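Local coordinates for glycoside hydrolase family 15, cellulose signaling associated protein envoy (Hypocrea jecorina, PDB 4WUJ) that probably acts as a blue-light photoreceptor, using a flavin-binding LOV domain to help integrate light and oxidative-stress signals, at residues V90-A93 / V94-M97; M71-N74 / C75-Q79. One frame throughout, in Å; residues are numbered along the deposited sequence.

Interaction 1 of 2, residues V90-A93 / V94-M97; sequences VSDA and VQEM. With FMN (flavin mononucleotide), chain I.
D92 and Q95 lie side by side on the first turn of helix 92-103, and both side chains point the same way. D92 OD1 comes to 3.3 Å from Q95 NE2, with the carboxylate and amide planes turned 60° apart. E96 N donates to D92 O at 3.0 Å, and M97 N donates to A93 O at 2.8 Å. Both are i to i+4 backbone bonds, nearly straight at 168°. S91 is the N-cap residue; the bond from A93 N to its OG is weak and doubtful.

V94 and M97 face the flavin mononucleotide. V94 CG1 is anti to its own N (chi1 175°) and meets the phosphate end, 3.7 Å from FMN O3P. M97 runs extended and then bends at its thioether. This brings CE to 3.5 Å from FMN N1. CE lies above the isoalloxazine plane but beyond the ring edge, near N1 and C1'. The start of this helix thus forms one wall of the cofactor pocket of the LOV domain, a member of the PAS fold. A93 and M97 pack on I111 of strand 107-114, and A93 and E96 touch V109 there. The helix start therefore packs against that strand and against the loop that carries Q79.

Interaction 2 of 2, residues M71-N74 / C75-Q79; sequences MGRN and CRFLQ. With FMN (flavin mononucleotide), chain I.
N74 meets both the backbone N and the guanidinium of R76. N74 OD1 accepts from R76 N at 2.9 Å, in the carbonyl plane and on a lone pair. This closes an Asx turn at the start of the 3-10 segment 75-79. The same oxygen accepts from FMN O2' at 2.9 Å, so two bonds grip it. With N74 CG anti to the backbone N (chi1 -173°), the amide reaches across R76. It stacks on one face of the guanidinium, the planes only 9° apart, with OD1 about 3.5 Å above the centre. N74 ND2 donates to the backbone O of D49, and R76 NH1 forms a salt bridge with the D49 carboxylate. Both flat groups are therefore fixed in rotation.

F77 and R73 make the second pairing. R73 NH2 comes over one face of the F77 ring, offset toward the rim, 3.5 Å from F77 CG. The guanidinium plane is tilted 61° to the ring. R73 CZ lies 4.7 Å from the ring centroid, an off-centre cation-pi contact. Y65 meets the same ring edge-to-face.

The sequence from N74 to Q79 is the cysteine-bearing motif of LOV domains. C75 SG lies 4.5 Å from FMN C4A, consistent with the flavin-cysteine adduct these domains form in blue light. R76 NE and NH2 bind FMN O2P and O1P, and Q79 NE2 binds both FMN O2 and the ribityl O4'. The chemistry implies a short segment that holds phosphate, ribityl chain and ring together. The stacked amide of N74 probably helps set the guanidinium, whose positive charge would offset part of the phosphate charge.

Interaction 2 comes first along the chain, just after helix 67-70, and shapes 71-79. A loop leads to interaction 1, which starts helix 92-103. The two are in series and neither nest nor cross. Each is local, one a turn leading into a 3-10 segment, the other the start of a helix. They meet in space, centres about 15 Å apart. V94 CG2 packs 3.6 Å from Q79 OE1, and M97 CE lies near Q79 NE2. Both line the flavin pocket, with C75 and M97 on opposite sides of the isoalloxazine plane, M97 beyond its edge. N113 on strand 107-114, R98 and Q144 also bind the cofactor. The flavin joins the 3-10 turn, the helix and the sheet.

Interaction 1 of 2, residues V90-A93 / V94-M97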
# COMPACT_ATOMS: atom_id res chain seq x y z
N VAL C 90 -8.72 -31.50 -2.00
CA VAL C 90 -9.13 -30.09 -2.05
C VAL C 90 -9.16 -29.51 -0.65
O VAL C 90 -9.73 -30.11 0.26
CB VAL C 90 -10.52 -29.91 -2.67
CG1 VAL C 90 -11.56 -30.69 -1.85
CG2 VAL C 90 -10.88 -28.41 -2.75
N SER C 91 -8.58 -28.34 -0.45
CA SER C 91 -8.50 -27.81 0.90
C SER C 91 -9.89 -27.38 1.35
O SER C 91 -10.73 -26.97 0.53
CB SER C 91 -7.54 -26.62 0.98
OG SER C 91 -7.15 -26.38 2.32
N ASP C 92 -10.15 -27.52 2.65
CA ASP C 92 -11.31 -26.90 3.25
C ASP C 92 -11.22 -25.37 3.08
O ASP C 92 -12.20 -24.65 3.23
CB ASP C 92 -11.40 -27.27 4.73
CG ASP C 92 -11.83 -28.76 4.96
OD1 ASP C 92 -12.57 -29.35 4.12
OD2 ASP C 92 -11.41 -29.34 5.98
N ALA C 93 -10.01 -24.89 2.79
CA ALA C 93 -9.76 -23.45 2.68
C ALA C 93 -10.63 -22.88 1.55
O ALA C 93 -11.37 -21.94 1.78
CB ALA C 93 -8.31 -23.22 2.41
N VAL C 94 -10.57 -23.51 0.39
CA VAL C 94 -11.38 -23.13 -0.76
C VAL C 94 -12.87 -22.93 -0.44
O VAL C 94 -13.41 -21.85 -0.77
CB VAL C 94 -11.19 -24.13 -1.93
CG1 VAL C 94 -12.11 -23.80 -3.09
CG2 VAL C 94 -9.75 -24.10 -2.38
N GLN C 95 -13.52 -23.91 0.21
CA GLN C 95 -14.95 -23.77 0.56
C GLN C 95 -15.20 -22.66 1.56
O GLN C 95 -16.20 -21.93 1.48
CB GLN C 95 -15.57 -25.01 1.26
CG GLN C 95 -15.17 -26.37 0.83
CD GLN C 95 -15.91 -27.44 1.68
OE1 GLN C 95 -17.15 -27.41 1.82
NE2 GLN C 95 -15.14 -28.36 2.27
N GLU C 96 -14.34 -22.62 2.58
CA GLU C 96 -14.44 -21.57 3.59
C GLU C 96 -14.39 -20.20 2.87
O GLU C 96 -15.23 -19.34 3.10
CB GLU C 96 -13.33 -21.71 4.63
CG GLU C 96 -13.75 -21.32 6.06
CD GLU C 96 -12.56 -21.17 7.04
OE1 GLU C 96 -11.51 -21.84 6.88
OE2 GLU C 96 -12.70 -20.36 7.98
N MET C 97 -13.42 -20.01 1.97
CA MET C 97 -13.35 -18.74 1.25
C MET C 97 -14.65 -18.54 0.44
O MET C 97 -15.29 -17.49 0.52
CB MET C 97 -12.14 -18.72 0.33
CG MET C 97 -10.83 -18.41 1.06
SD MET C 97 -9.38 -18.22 -0.00
CE MET C 97 -9.28 -19.78 -0.84
N1 FMN I . -7.75 -17.88 -3.38
C2 FMN I . -6.44 -18.29 -3.24
O2 FMN I . -6.15 -19.48 -3.33
N3 FMN I . -5.44 -17.35 -3.01
C4 FMN I . -5.72 -16.01 -2.90
O4 FMN I . -4.80 -15.21 -2.71
C4A FMN I . -7.05 -15.58 -3.05
N5 FMN I . -7.37 -14.23 -2.96
C5A FMN I . -8.67 -13.82 -3.09
C6 FMN I . -8.94 -12.47 -2.98
C7 FMN I . -10.24 -12.01 -3.14
C7M FMN I . -10.48 -10.54 -3.00
C8 FMN I . -11.28 -12.93 -3.39
C8M FMN I . -12.69 -12.43 -3.56
C9 FMN I . -10.99 -14.30 -3.48
C9A FMN I . -9.68 -14.75 -3.34
N10 FMN I . -9.37 -16.11 -3.43
C10 FMN I . -8.05 -16.52 -3.29
C1' FMN I . -10.39 -17.21 -3.63
C2' FMN I . -10.86 -17.53 -5.03
O2' FMN I . -10.85 -16.35 -5.80
C3' FMN I . -12.25 -18.21 -4.93
O3' FMN I . -13.17 -17.37 -4.24
C4' FMN I . -12.15 -19.56 -4.18
O4' FMN I . -11.37 -20.44 -4.96
C5' FMN I . -13.52 -20.18 -3.84
O5' FMN I . -14.35 -20.20 -4.98
P FMN I . -14.32 -21.42 -6.00
O1P FMN I . -15.25 -21.01 -7.13
O2P FMN I . -12.99 -21.74 -6.59
O3P FMN I . -14.85 -22.64 -5.32

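Interaction 2 of 2, residues M71-N74 / C75-Q79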
# COMPACT_ATOMS: atom_id res chain seq x y z
N MET C 71 -5.26 -9.49 -14.44
CA MET C 71 -6.41 -8.60 -14.40
C MET C 71 -7.65 -9.17 -15.08
O MET C 71 -7.57 -9.73 -16.16
CB MET C 71 -6.07 -7.28 -15.10
CG MET C 71 -6.73 -6.08 -14.44
SD MET C 71 -6.02 -5.66 -12.84
CE MET C 71 -5.88 -3.91 -13.20
N GLY C 72 -8.80 -8.97 -14.44
CA GLY C 72 -10.06 -9.46 -14.97
C GLY C 72 -10.29 -10.93 -14.62
O GLY C 72 -11.35 -11.45 -14.89
N ARG C 73 -9.31 -11.57 -14.00
CA ARG C 73 -9.40 -12.99 -13.69
C ARG C 73 -9.84 -13.20 -12.25
O ARG C 73 -9.67 -12.34 -11.37
CB ARG C 73 -8.06 -13.70 -13.97
CG ARG C 73 -7.58 -13.48 -15.41
CD ARG C 73 -6.93 -14.69 -16.06
NE ARG C 73 -5.95 -15.36 -15.21
CZ ARG C 73 -5.08 -16.27 -15.65
NH1 ARG C 73 -5.07 -16.62 -16.94
NH2 ARG C 73 -4.21 -16.84 -14.82
N ASN C 74 -10.44 -14.36 -12.02
CA ASN C 74 -10.74 -14.81 -10.66
C ASN C 74 -9.45 -15.23 -10.01
O ASN C 74 -8.55 -15.75 -10.68
CB ASN C 74 -11.71 -15.98 -10.65
CG ASN C 74 -12.16 -16.36 -9.26
OD1 ASN C 74 -11.44 -17.01 -8.53
ND2 ASN C 74 -13.38 -15.96 -8.89
N CYS C 75 -9.37 -15.00 -8.71
CA CYS C 75 -8.17 -15.31 -7.92
C CYS C 75 -7.80 -16.79 -7.79
O CYS C 75 -6.68 -17.12 -7.31
CB CYS C 75 -8.34 -14.73 -6.54
SG CYS C 75 -8.03 -12.93 -6.50
N ARG C 76 -8.69 -17.69 -8.21
CA ARG C 76 -8.47 -19.13 -7.94
C ARG C 76 -7.30 -19.67 -8.79
O ARG C 76 -6.76 -20.73 -8.50
CB ARG C 76 -9.75 -19.98 -8.19
CG ARG C 76 -10.05 -20.08 -9.68
CD ARG C 76 -11.22 -21.03 -10.01
NE ARG C 76 -12.45 -20.55 -9.38
CZ ARG C 76 -13.29 -19.70 -9.95
NH1 ARG C 76 -13.01 -19.18 -11.13
NH2 ARG C 76 -14.37 -19.32 -9.29
N PHE C 77 -6.90 -18.96 -9.84
CA PHE C 77 -5.78 -19.44 -10.63
C PHE C 77 -4.55 -19.63 -9.74
O PHE C 77 -3.63 -20.34 -10.11
CB PHE C 77 -5.48 -18.51 -11.81
CG PHE C 77 -4.95 -17.16 -11.39
CD1 PHE C 77 -3.63 -17.01 -10.99
CD2 PHE C 77 -5.77 -16.06 -11.42
CE1 PHE C 77 -3.15 -15.78 -10.62
CE2 PHE C 77 -5.29 -14.81 -11.04
CZ PHE C 77 -3.98 -14.68 -10.65
N LEU C 78 -4.55 -19.03 -8.54
CA LEU C 78 -3.43 -19.13 -7.62
C LEU C 78 -3.35 -20.51 -6.98
O LEU C 78 -2.32 -20.90 -6.41
CB LEU C 78 -3.55 -18.07 -6.53
CG LEU C 78 -3.33 -16.60 -6.94
CD1 LEU C 78 -3.70 -15.70 -5.79
CD2 LEU C 78 -1.88 -16.39 -7.33
N GLN C 79 -4.44 -21.25 -7.06
CA GLN C 79 -4.44 -22.60 -6.51
C GLN C 79 -3.87 -23.59 -7.52
O GLN C 79 -3.72 -24.77 -7.22
CB GLN C 79 -5.86 -23.01 -6.12
CG GLN C 79 -6.38 -22.31 -4.91
CD GLN C 79 -7.90 -22.13 -4.97
OE1 GLN C 79 -8.61 -22.95 -5.56
NE2 GLN C 79 -8.41 -21.05 -4.36
N1 FMN I . -7.75 -17.88 -3.38
C2 FMN I . -6.44 -18.29 -3.24
O2 FMN I . -6.15 -19.48 -3.33
N3 FMN I . -5.44 -17.35 -3.01
C4 FMN I . -5.72 -16.01 -2.90
O4 FMN I . -4.80 -15.21 -2.71
C4A FMN I . -7.05 -15.58 -3.05
N5 FMN I . -7.37 -14.23 -2.96
C5A FMN I . -8.67 -13.82 -3.09
C6 FMN I . -8.94 -12.47 -2.98
C7 FMN I . -10.24 -12.01 -3.14
C7M FMN I . -10.48 -10.54 -3.00
C8 FMN I . -11.28 -12.93 -3.39
C8M FMN I . -12.69 -12.43 -3.56
C9 FMN I . -10.99 -14.30 -3.48
C9A FMN I . -9.68 -14.75 -3.34
N10 FMN I . -9.37 -16.11 -3.43
C10 FMN I . -8.05 -16.52 -3.29
C1' FMN I . -10.39 -17.21 -3.63
C2' FMN I . -10.86 -17.53 -5.03
O2' FMN I . -10.85 -16.35 -5.80
C3' FMN I . -12.25 -18.21 -4.93
O3' FMN I . -13.17 -17.37 -4.24
C4' FMN I . -12.15 -19.56 -4.18
O4' FMN I . -11.37 -20.44 -4.96
C5' FMN I . -13.52 -20.18 -3.84
O5' FMN I . -14.35 -20.20 -4.98
P FMN I . -14.32 -21.42 -6.00
O1P FMN I . -15.25 -21.01 -7.13
O2P FMN I . -12.99 -21.74 -6.59
O3P FMN I . -14.85 -22.64 -5.32